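Local coordinates for protein betaine aldehyde dehydrogenase (PDB 4QTO) that catalyses the NAD-dependent oxidation of betaine aldehyde to glycine betaine, as a bacterial member of the aldehyde dehydrogenase family, at residues H137-Y142 / Q186-I191; P285-D290 / R318-N323; N48-I53 / P205-P210; E118-G123 / N344-D349. All blocks are in the same frame, centred on the assembly; numbering follows the deposited sequence. Where two conformers were deposited one is given.

Interaction 1. Residues H137-Y142 / Q186-I191; sequences HNVFMY and QASWKI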
# COMPACT_ATOMS: atom_id res chain seq x y z
N HIS A 137 -19.91 -2.49 -17.38
CA HIS A 137 -20.56 -2.29 -16.09
C HIS A 137 -19.55 -2.52 -14.95
O HIS A 137 -19.47 -1.71 -14.00
CB HIS A 137 -21.74 -3.27 -15.92
CG HIS A 137 -22.33 -3.28 -14.55
ND1 HIS A 137 -23.16 -2.29 -14.09
CD2 HIS A 137 -22.18 -4.15 -13.52
CE1 HIS A 137 -23.52 -2.56 -12.84
NE2 HIS A 137 -22.98 -3.71 -12.49
N ASN A 138 -18.79 -3.61 -15.03
CA ASN A 138 -17.81 -3.93 -14.01
C ASN A 138 -16.64 -2.94 -13.93
O ASN A 138 -16.12 -2.70 -12.85
CB ASN A 138 -17.34 -5.35 -14.12
CG ASN A 138 -18.41 -6.33 -13.68
OD1 ASN A 138 -19.20 -6.01 -12.76
ND2 ASN A 138 -18.41 -7.53 -14.26
N VAL A 139 -16.23 -2.36 -15.07
CA VAL A 139 -15.20 -1.34 -15.04
C VAL A 139 -15.66 -0.10 -14.27
O VAL A 139 -15.00 0.41 -13.36
CB VAL A 139 -14.78 -0.97 -16.48
CG1 VAL A 139 -13.93 0.31 -16.53
CG2 VAL A 139 -14.03 -2.12 -17.12
N PHE A 140 -16.83 0.41 -14.63
CA PHE A 140 -17.37 1.54 -13.91
C PHE A 140 -17.57 1.22 -12.42
O PHE A 140 -17.26 2.04 -11.57
CB PHE A 140 -18.67 2.11 -14.52
CG PHE A 140 -18.46 2.92 -15.79
CD1 PHE A 140 -18.00 4.22 -15.71
CD2 PHE A 140 -18.79 2.42 -17.03
CE1 PHE A 140 -17.80 5.00 -16.85
CE2 PHE A 140 -18.61 3.21 -18.18
CZ PHE A 140 -18.12 4.49 -18.08
N MET A 141 -18.08 0.03 -12.12
CA MET A 141 -18.33 -0.32 -10.72
C MET A 141 -17.04 -0.41 -9.93
O MET A 141 -16.99 0.02 -8.77
CB MET A 141 -19.11 -1.62 -10.58
CG MET A 141 -19.68 -1.83 -9.18
SD MET A 141 -20.92 -0.60 -8.73
CE MET A 141 -22.18 -1.10 -9.93
N TYR A 142 -15.99 -0.94 -10.55
CA TYR A 142 -14.68 -1.06 -9.90
C TYR A 142 -14.12 0.32 -9.51
O TYR A 142 -13.75 0.54 -8.36
CB TYR A 142 -13.67 -1.77 -10.82
CG TYR A 142 -12.26 -1.80 -10.24
CD1 TYR A 142 -11.90 -2.78 -9.31
CD2 TYR A 142 -11.31 -0.84 -10.60
CE1 TYR A 142 -10.60 -2.80 -8.77
CE2 TYR A 142 -10.05 -0.85 -10.05
CZ TYR A 142 -9.70 -1.83 -9.15
OH TYR A 142 -8.41 -1.84 -8.63
N GLN A 186 -13.17 0.61 -24.48
CA GLN A 186 -11.98 1.43 -24.31
C GLN A 186 -12.33 2.80 -23.74
O GLN A 186 -11.57 3.35 -22.97
CB GLN A 186 -11.21 1.53 -25.63
CG GLN A 186 -10.69 0.19 -26.10
CD GLN A 186 -9.79 -0.52 -25.10
OE1 GLN A 186 -8.72 -0.03 -24.73
NE2 GLN A 186 -10.20 -1.72 -24.70
N ALA A 187 -13.50 3.32 -24.09
CA ALA A 187 -13.96 4.58 -23.52
C ALA A 187 -14.11 4.44 -22.00
O ALA A 187 -13.68 5.31 -21.24
CB ALA A 187 -15.27 5.01 -24.12
N SER A 188 -14.73 3.34 -21.56
CA SER A 188 -14.96 3.12 -20.11
C SER A 188 -13.65 3.08 -19.33
O SER A 188 -13.56 3.55 -18.20
CB SER A 188 -15.79 1.87 -19.81
OG SER A 188 -15.08 0.64 -20.00
N TRP A 189 -12.61 2.50 -19.93
CA TRP A 189 -11.31 2.41 -19.27
C TRP A 189 -10.68 3.76 -18.96
O TRP A 189 -9.88 3.89 -18.04
CB TRP A 189 -10.34 1.59 -20.13
CG TRP A 189 -10.61 0.11 -20.25
CD1 TRP A 189 -11.76 -0.55 -19.97
CD2 TRP A 189 -9.72 -0.86 -20.83
NE1 TRP A 189 -11.61 -1.89 -20.28
CE2 TRP A 189 -10.36 -2.09 -20.78
CE3 TRP A 189 -8.41 -0.79 -21.32
CZ2 TRP A 189 -9.76 -3.25 -21.27
CZ3 TRP A 189 -7.80 -1.96 -21.78
CH2 TRP A 189 -8.49 -3.16 -21.74
N LYS A 190 -11.02 4.75 -19.77
CA LYS A 190 -10.54 6.10 -19.62
C LYS A 190 -11.49 6.99 -18.80
O LYS A 190 -11.05 7.70 -17.88
CB LYS A 190 -10.28 6.72 -21.01
CG LYS A 190 -9.32 5.91 -21.89
CD LYS A 190 -8.97 6.65 -23.15
CE LYS A 190 -8.17 5.84 -24.16
NZ LYS A 190 -6.88 5.37 -23.64
N ILE A 191 -12.80 6.92 -19.09
CA ILE A 191 -13.76 7.77 -18.41
C ILE A 191 -13.85 7.44 -16.94
O ILE A 191 -13.88 8.35 -16.09
CB ILE A 191 -15.16 7.61 -19.03
CG1 ILE A 191 -15.18 8.21 -20.44
CG2 ILE A 191 -16.21 8.30 -18.20
CD1 ILE A 191 -16.38 7.74 -21.23

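Interaction 2. Residues P285-D290 / R318-N323; sequences PNIIFD and RILVQN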
# COMPACT_ATOMS: atom_id res chain seq x y z
N PRO A 285 2.38 -13.29 -28.51
CA PRO A 285 2.68 -14.70 -28.66
C PRO A 285 1.72 -15.64 -27.96
O PRO A 285 1.30 -15.36 -26.83
CB PRO A 285 4.08 -14.80 -28.06
CG PRO A 285 4.09 -13.79 -26.97
CD PRO A 285 3.27 -12.65 -27.51
N ASN A 286 1.45 -16.78 -28.59
CA ASN A 286 0.64 -17.86 -27.99
C ASN A 286 1.58 -19.06 -28.03
O ASN A 286 1.80 -19.65 -29.10
CB ASN A 286 -0.62 -18.05 -28.79
CG ASN A 286 -1.55 -19.04 -28.16
OD1 ASN A 286 -1.18 -19.71 -27.18
ND2 ASN A 286 -2.76 -19.15 -28.69
N ILE A 287 2.20 -19.38 -26.90
CA ILE A 287 3.24 -20.39 -26.83
C ILE A 287 2.64 -21.73 -26.37
O ILE A 287 2.11 -21.84 -25.27
CB ILE A 287 4.32 -19.95 -25.82
CG1 ILE A 287 4.93 -18.61 -26.25
CG2 ILE A 287 5.40 -21.00 -25.68
CD1 ILE A 287 5.82 -17.99 -25.21
N ILE A 288 2.78 -22.74 -27.22
CA ILE A 288 2.18 -24.05 -26.98
C ILE A 288 3.26 -25.12 -26.90
O ILE A 288 3.94 -25.43 -27.88
CB ILE A 288 1.18 -24.35 -28.09
CG1 ILE A 288 0.12 -23.23 -28.22
CG2 ILE A 288 0.54 -25.72 -27.88
CD1 ILE A 288 -0.74 -23.36 -29.44
N PHE A 289 3.43 -25.67 -25.71
CA PHE A 289 4.39 -26.76 -25.48
C PHE A 289 3.81 -28.11 -25.82
O PHE A 289 2.58 -28.29 -25.87
CB PHE A 289 4.85 -26.74 -24.03
CG PHE A 289 5.85 -25.66 -23.73
CD1 PHE A 289 7.20 -25.90 -23.92
CD2 PHE A 289 5.46 -24.42 -23.29
CE1 PHE A 289 8.14 -24.92 -23.67
CE2 PHE A 289 6.39 -23.43 -23.01
CZ PHE A 289 7.75 -23.69 -23.21
N ASP A 290 4.70 -29.10 -26.01
CA ASP A 290 4.25 -30.45 -26.35
C ASP A 290 3.50 -31.15 -25.22
O ASP A 290 2.88 -32.17 -25.45
CB ASP A 290 5.35 -31.30 -27.02
CG ASP A 290 6.49 -31.66 -26.15
OD1 ASP A 290 6.36 -31.63 -24.89
OD2 ASP A 290 7.56 -32.03 -26.73
N ARG A 318 0.64 -14.48 -33.11
CA ARG A 318 1.92 -15.13 -33.29
C ARG A 318 1.96 -16.44 -32.52
O ARG A 318 2.29 -16.46 -31.33
CB ARG A 318 3.06 -14.22 -32.87
CG ARG A 318 4.42 -14.79 -33.21
CD ARG A 318 5.55 -13.90 -32.76
NE ARG A 318 6.81 -14.45 -33.24
CZ ARG A 318 7.98 -13.82 -33.12
NH1 ARG A 318 8.04 -12.65 -32.51
NH2 ARG A 318 9.09 -14.36 -33.62
N ILE A 319 1.64 -17.53 -33.20
CA ILE A 319 1.62 -18.83 -32.52
C ILE A 319 3.02 -19.41 -32.58
O ILE A 319 3.67 -19.45 -33.64
CB ILE A 319 0.61 -19.79 -33.12
CG1 ILE A 319 -0.82 -19.23 -32.98
CG2 ILE A 319 0.75 -21.17 -32.46
CD1 ILE A 319 -1.86 -19.91 -33.80
N LEU A 320 3.52 -19.83 -31.42
CA LEU A 320 4.84 -20.46 -31.27
C LEU A 320 4.55 -21.84 -30.72
O LEU A 320 4.06 -21.98 -29.60
CB LEU A 320 5.73 -19.68 -30.33
CG LEU A 320 6.17 -18.33 -30.82
CD1 LEU A 320 6.73 -17.43 -29.76
CD2 LEU A 320 7.20 -18.54 -31.89
N VAL A 321 4.81 -22.89 -31.51
CA VAL A 321 4.44 -24.26 -31.12
C VAL A 321 5.68 -25.15 -31.11
O VAL A 321 6.57 -25.05 -31.98
CB VAL A 321 3.32 -24.83 -32.04
CG1 VAL A 321 3.76 -24.89 -33.49
CG2 VAL A 321 2.88 -26.20 -31.56
N GLN A 322 5.78 -26.00 -30.12
CA GLN A 322 6.96 -26.84 -30.00
C GLN A 322 7.12 -27.73 -31.25
O GLN A 322 6.14 -28.29 -31.71
CB GLN A 322 6.93 -27.62 -28.67
CG GLN A 322 8.28 -28.19 -28.33
CD GLN A 322 8.45 -28.42 -26.83
OE1 GLN A 322 7.49 -28.60 -26.07
NE2 GLN A 322 9.69 -28.35 -26.38
N ASN A 323 8.35 -27.82 -31.76
CA ASN A 323 8.60 -28.56 -32.99
C ASN A 323 8.03 -29.95 -33.00
O ASN A 323 7.53 -30.43 -34.05
CB ASN A 323 10.10 -28.61 -33.31
CG ASN A 323 10.65 -27.28 -33.79
OD1 ASN A 323 9.95 -26.51 -34.47
ND2 ASN A 323 11.91 -27.01 -33.48
O HOH W 1 7.25 -29.75 -23.42

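Interaction 3. Residues N48-I53 / P205-P210; sequences NTRDII and PSEITP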
# COMPACT_ATOMS: atom_id res chain seq x y z
N ASN A 48 -20.15 20.52 -40.88
CA ASN A 48 -19.69 19.33 -41.56
C ASN A 48 -20.23 18.10 -40.83
O ASN A 48 -20.49 18.13 -39.60
CB ASN A 48 -18.19 19.32 -41.58
CG ASN A 48 -17.62 18.37 -42.61
OD1 ASN A 48 -18.31 17.88 -43.50
ND2 ASN A 48 -16.31 18.15 -42.50
N THR A 49 -20.39 17.03 -41.59
CA THR A 49 -20.91 15.76 -41.08
C THR A 49 -20.17 14.59 -41.68
O THR A 49 -19.43 14.74 -42.67
CB THR A 49 -22.43 15.59 -41.41
OG1 THR A 49 -22.65 15.61 -42.84
CG2 THR A 49 -23.27 16.67 -40.75
N ARG A 50 -20.42 13.42 -41.11
CA ARG A 50 -19.83 12.17 -41.52
C ARG A 50 -20.86 11.07 -41.46
O ARG A 50 -21.62 10.97 -40.51
CB ARG A 50 -18.65 11.82 -40.59
CG ARG A 50 -18.10 10.43 -40.81
CD ARG A 50 -17.01 10.13 -39.80
NE ARG A 50 -15.83 10.96 -40.06
CZ ARG A 50 -14.82 10.62 -40.81
NH1 ARG A 50 -14.79 9.40 -41.36
NH2 ARG A 50 -13.82 11.46 -40.98
N ASP A 51 -20.92 10.27 -42.53
CA ASP A 51 -21.80 9.11 -42.59
C ASP A 51 -21.07 7.90 -41.99
O ASP A 51 -19.90 7.62 -42.32
CB ASP A 51 -22.19 8.79 -44.03
CG ASP A 51 -23.15 9.80 -44.62
OD1 ASP A 51 -23.70 10.67 -43.92
OD2 ASP A 51 -23.37 9.71 -45.84
N ILE A 52 -21.75 7.24 -41.06
CA ILE A 52 -21.28 6.08 -40.32
C ILE A 52 -21.85 4.86 -41.04
O ILE A 52 -23.03 4.84 -41.42
CB ILE A 52 -21.77 6.14 -38.85
CG1 ILE A 52 -21.28 7.44 -38.22
CG2 ILE A 52 -21.30 4.93 -38.05
CD1 ILE A 52 -19.79 7.69 -38.34
N ILE A 53 -21.02 3.84 -41.19
CA ILE A 53 -21.35 2.64 -41.95
C ILE A 53 -21.42 1.39 -41.08
O ILE A 53 -20.75 1.30 -40.03
CB ILE A 53 -20.21 2.45 -42.97
CG1 ILE A 53 -20.04 3.72 -43.83
CG2 ILE A 53 -20.42 1.24 -43.84
CD1 ILE A 53 -18.75 3.77 -44.63
N PRO A 205 -14.01 9.70 -29.90
CA PRO A 205 -13.97 8.30 -30.36
C PRO A 205 -13.48 8.22 -31.79
O PRO A 205 -13.34 9.25 -32.47
CB PRO A 205 -15.44 7.87 -30.25
CG PRO A 205 -16.19 9.14 -30.53
CD PRO A 205 -15.37 10.25 -29.92
N SER A 206 -13.21 7.00 -32.25
CA SER A 206 -12.78 6.80 -33.61
C SER A 206 -13.84 7.40 -34.53
O SER A 206 -15.05 7.22 -34.30
CB SER A 206 -12.64 5.32 -33.93
OG SER A 206 -12.30 5.18 -35.31
N GLU A 207 -13.40 8.08 -35.57
CA GLU A 207 -14.31 8.75 -36.48
C GLU A 207 -15.29 7.78 -37.12
O GLU A 207 -16.39 8.16 -37.45
CB GLU A 207 -13.53 9.57 -37.54
CG GLU A 207 -12.69 8.76 -38.48
CD GLU A 207 -11.32 8.41 -37.94
OE1 GLU A 207 -11.01 8.65 -36.74
OE2 GLU A 207 -10.54 7.88 -38.77
N ILE A 208 -14.90 6.52 -37.27
CA ILE A 208 -15.77 5.56 -37.92
C ILE A 208 -16.75 4.80 -37.02
O ILE A 208 -17.66 4.14 -37.52
CB ILE A 208 -14.98 4.55 -38.79
CG1 ILE A 208 -13.90 3.83 -37.99
CG2 ILE A 208 -14.32 5.25 -39.97
CD1 ILE A 208 -13.28 2.67 -38.75
N THR A 209 -16.56 4.90 -35.70
CA THR A 209 -17.41 4.18 -34.71
C THR A 209 -17.79 5.04 -33.50
O THR A 209 -17.35 4.79 -32.39
CB THR A 209 -16.67 2.94 -34.18
OG1 THR A 209 -15.42 3.36 -33.57
CG2 THR A 209 -16.41 1.93 -35.29
N PRO A 210 -18.63 6.06 -33.69
CA PRO A 210 -18.98 6.94 -32.57
C PRO A 210 -20.26 6.59 -31.82
O PRO A 210 -20.57 7.24 -30.82
CB PRO A 210 -19.24 8.26 -33.30
CG PRO A 210 -19.87 7.83 -34.57
CD PRO A 210 -19.14 6.58 -34.98
O HOH W 2 -18.26 4.17 -40.16

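Interaction 4. Residues E118-G123 / N344-D349; sequences ETLDTG and NGFDAD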
# COMPACT_ATOMS: atom_id res chain seq x y z
N GLU A 118 -23.38 -1.54 -30.57
CA GLU A 118 -21.97 -1.85 -30.75
C GLU A 118 -21.77 -2.85 -31.90
O GLU A 118 -20.86 -2.69 -32.72
CB GLU A 118 -21.34 -2.37 -29.44
CG GLU A 118 -19.82 -2.23 -29.36
CD GLU A 118 -19.36 -0.79 -29.11
OE1 GLU A 118 -19.68 0.11 -29.90
OE2 GLU A 118 -18.61 -0.53 -28.16
N THR A 119 -22.65 -3.85 -32.00
CA THR A 119 -22.57 -4.81 -33.09
C THR A 119 -22.90 -4.14 -34.41
O THR A 119 -22.26 -4.44 -35.45
CB THR A 119 -23.49 -6.01 -32.80
OG1 THR A 119 -22.80 -6.87 -31.89
CG2 THR A 119 -23.84 -6.80 -34.03
N LEU A 120 -23.87 -3.23 -34.40
CA LEU A 120 -24.22 -2.53 -35.64
C LEU A 120 -23.04 -1.70 -36.16
O LEU A 120 -22.75 -1.70 -37.36
CB LEU A 120 -25.42 -1.61 -35.42
CG LEU A 120 -25.97 -0.91 -36.67
CD1 LEU A 120 -26.65 -1.92 -37.57
CD2 LEU A 120 -26.96 0.17 -36.25
N ASP A 121 -22.37 -1.00 -35.25
CA ASP A 121 -21.28 -0.08 -35.61
C ASP A 121 -19.97 -0.79 -35.93
O ASP A 121 -19.20 -0.37 -36.82
CB ASP A 121 -21.06 0.88 -34.42
CG ASP A 121 -20.48 2.27 -34.81
OD1 ASP A 121 -20.29 2.57 -36.01
OD2 ASP A 121 -20.20 3.07 -33.86
N THR A 122 -19.67 -1.86 -35.20
CA THR A 122 -18.34 -2.49 -35.33
C THR A 122 -18.32 -3.85 -36.00
O THR A 122 -17.23 -4.36 -36.29
CB THR A 122 -17.67 -2.68 -33.97
OG1 THR A 122 -18.34 -3.71 -33.21
CG2 THR A 122 -17.62 -1.36 -33.18
N GLY A 123 -19.48 -4.49 -36.12
CA GLY A 123 -19.59 -5.75 -36.85
C GLY A 123 -19.41 -7.01 -36.03
O GLY A 123 -19.75 -8.09 -36.52
N ASN A 344 -23.42 -12.27 -40.34
CA ASN A 344 -23.93 -11.09 -39.67
C ASN A 344 -23.79 -11.29 -38.16
O ASN A 344 -24.21 -12.31 -37.62
CB ASN A 344 -25.42 -10.96 -40.04
CG ASN A 344 -26.06 -9.66 -39.58
OD1 ASN A 344 -25.58 -8.95 -38.71
ND2 ASN A 344 -27.22 -9.37 -40.17
N GLY A 345 -23.23 -10.29 -37.47
CA GLY A 345 -23.10 -10.36 -36.03
C GLY A 345 -24.43 -10.50 -35.28
O GLY A 345 -24.46 -10.97 -34.14
N PHE A 346 -25.53 -10.09 -35.90
CA PHE A 346 -26.85 -10.26 -35.26
C PHE A 346 -27.39 -11.67 -35.35
O PHE A 346 -28.35 -11.99 -34.65
CB PHE A 346 -27.85 -9.28 -35.84
CG PHE A 346 -27.61 -7.86 -35.40
CD1 PHE A 346 -27.97 -7.46 -34.14
CD2 PHE A 346 -27.06 -6.92 -36.28
CE1 PHE A 346 -27.78 -6.13 -33.74
CE2 PHE A 346 -26.87 -5.61 -35.88
CZ PHE A 346 -27.23 -5.22 -34.61
N ASP A 347 -26.83 -12.50 -36.23
CA ASP A 347 -27.31 -13.88 -36.40
C ASP A 347 -26.61 -14.80 -35.40
O ASP A 347 -25.39 -14.81 -35.28
CB ASP A 347 -27.09 -14.35 -37.85
CG ASP A 347 -28.00 -13.63 -38.87
OD1 ASP A 347 -29.06 -13.09 -38.47
OD2 ASP A 347 -27.68 -13.62 -40.09
N ALA A 348 -27.40 -15.59 -34.68
CA ALA A 348 -26.88 -16.44 -33.60
C ALA A 348 -25.83 -17.46 -34.00
O ALA A 348 -24.98 -17.80 -33.19
CB ALA A 348 -28.04 -17.15 -32.90
N ASP A 349 -25.87 -17.93 -35.25
CA ASP A 349 -24.91 -18.92 -35.72
C ASP A 349 -23.54 -18.34 -36.09
O ASP A 349 -22.56 -19.08 -36.21
CB ASP A 349 -25.45 -19.65 -36.95
CG ASP A 349 -26.57 -20.60 -36.63
OD1 ASP A 349 -26.87 -20.84 -35.44
OD2 ASP A 349 -27.15 -21.15 -37.59
O HOH W 3 -21.90 -7.99 -38.31

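Interaction 1. Residues H137-Y142 / Q186-I191
Val-139 and Phe-140, neighbours on helix 126-146, divide the facing side of helix 183-197 between them. The two helices run almost parallel, their short segments 3° apart with axes 9.3 Å from each other, a spacing that medium-sized side chains fill.

Val-139 points toward the partner and splits its branches. CG1, anti to the backbone N (chi1 167°), reaches the backbone of the other helix and lies 3.7 Å from Ser-188 O, while CG2 turns to the indole of Trp-189 and stops 4.0 Å from its CD1, the two side chains crossing at about a right angle. The indole starts from a CB that points away and swings back to meet the valine; a second ring, Trp-480, packs edge-to-face with it.

Phe-140 fills the next part of the interface. Its CE2 comes within 3.5 Å of Ser-188 CB, and the edge at CE1 meets Ile-191 CG2 at 3.9 Å, with the methyl close to the ring plane.

Serine suits the middle position because it is small enough to let valine and phenylalanine close in, and its OG is hydrogen-bonded to Leu-185 O in its own helix. Ile-191 also touches Met-203 of strand 200-204, while the other side of helix 126-146 meets a second subunit, where Asn-138 OD1 bonds Lys-98 NZ of that chain. With the serine hydroxyl satisfied locally, the buried helix-helix interface is held by dispersion and shape.

Interaction 2. Residues P285-D290 / R318-N323
Leu-320 lays its CD1 methyl over two residues of the adjoining strand, 4.1 Å from both Pro-285 CB and Ile-287 CG1. Strands 285-288 and 318-322 are parallel neighbours in the seven-stranded mixed sheet of the catalytic domain of the aldehyde dehydrogenase fold, flanked by strands 443-447 and 419-425, and helix 294-306 lies in the connection between them.

Four backbone hydrogen bonds alternate along the pair. Asn-286 gives its N to Arg-318 O and takes Leu-320 N on its own O; Ile-288 repeats the pattern with Leu-320 O and Gln-322 N. The Leu-320 N to Asn-286 O bond is 2.9 Å long and nearly straight at 173°.

Branched aliphatic residues suit the buried middle of the pair. Ile-287 and Leu-320 stand side by side, pointing the same way, and both touch Ala-435 of helix 428-436, whose small side chain lets the helix come close. On the face of Asn-286, Ile-288, Ile-319 and Val-321, the CD1 of Ile-288 meets Ile-319 CG2 at 4.0 Å, and Phe-329 of helix 323-337 touches both isoleucines. The guanidinium of Arg-318 leads away to a salt bridge with Glu-423.

Beyond the last bridge, Ile-288 with Val-321, a side chain takes over the pairing. Gln-322, with CG anti to its N (chi1 -164°) and an extended chain, brings OE1 to the edge of the Phe-289 ring, near its plane, while NE2 is held by Glu-426 O. Asp-290 bonds Ser-324 OG through OD2, and its N donates to a lone pair of Gln-322 OE1, in the carbonyl plane, at 2.8 Å and 170°.

Interaction 3. Residues N48-I53 / P205-P210
A type I beta turn, Ser-206 to Thr-209, in the loop that follows strand 200-204 is covered from outside by strand 49-54, half of a two-stranded antiparallel sheet. In aldehyde dehydrogenases the loop at this end of the Rossmann-type domain borders the coenzyme site, so the turn probably lies close to where NAD would bind. The bond closing it runs from Thr-209 N to Ser-206 O.

Arg-50 lies across the turn. Its CG is anti to the backbone N (chi1 171°), and a bend at chi3 folds the guanidinium back over Glu-207, whose CG sits over one face of it, 3.6 Å from NH1 and offset toward the rim. The contact is with the aliphatic part of the glutamate: the carboxylate plane is turned 67° from the guanidinium, and NH1 remains 5.2 Å from Glu-207 OE2. The salt bridge of Arg-50 is with Glu-66, through NE; Glu-207 is too far for one. A long, flexible side chain suits this place, since it can span the turn on its way to Glu-66, and its CD lies close to the carbonyl, 3.1 Å from Glu-207 O.

The end of Ile-52 abuts the Pro-210 ring, its CD1 3.6 Å from Pro-210 CD, a pairing of compact apolar groups. One water bridges the backbones, accepting from Ile-53 N and donating to Ile-208 O at 2.7 Å.

Strand 59-65 pairs with 49-54 through backbone hydrogen bonds such as those of Arg-50 with Val-64, while helix 111-122 packs against both segments, just where helix 211-223 begins.

Interaction 4. Residues E118-G123 / N344-D349
Apolar packing carries most of this contact, which joins the C-terminal end of helix 111-122 to the loop between helices 323-337 and 358-373, far apart in sequence. Thr-119 sets its CG2 methyl over the middle of the Phe-346 ring, 3.7 Å from the centroid and 10° off the normal, a CH-pi contact. The methyl gets there because it is anti to the backbone N, while OG1 (chi1 -80°) turns away. Threonine thus serves both sides, methyl to the ring and hydroxyl to Lys-124 O in the link and Ser-129 OG on helix 126-146. Leu-120 adds its CD1 at 4.1 Å from Phe-346 CE2.

Among the polar links, a water joins the backbones, donating to Gly-123 O and accepting from Gly-345 N, each at 2.8 Å. Within the loop, Asn-344 OD1 accepts from Phe-346 N at 172°, an Asx turn in which the donor stands above the carbonyl plane; with the type I turn from Asn-344 to Asp-347 it fixes the backbone that presents the phenyl ring.

Glycine fits two places here. Gly-123 leaves the helix with positive phi, where a side chain would be jammed against Thr-122 O, and Gly-345 packs closely beside Gly-123 O and the Thr-119 methyl.

Gly-345 is also backbone hydrogen-bonded to Leu-126, but between these two segments the direct contact is largely dispersion, and one bridging water serves two buried backbone groups.

Overall arrangement
Interactions 3 and 4 are the closest pair: Asp-121 of helix 111-122 packs against interaction 3, its OD2 3.1 Å from Thr-209 CA and its OD1 3.3 Å from Ile-52 CG2. Their segments alternate along the chain. Interaction 1 joins the next helix, 126-146, to helix 183-197, and lies about 7 Å from both at the nearest atoms. Interaction 2 stands apart in the seven-stranded sheet, about 16 Å from interaction 1 and 23 Å from interaction 3 between nearest atoms. A PEG fragment bound in the active site lies about 8 Å from the Ile-208 side chain and 12 Å from that of Trp-189, so interaction 3 lies near the site and interaction 1 further off, neither in contact with the ligand.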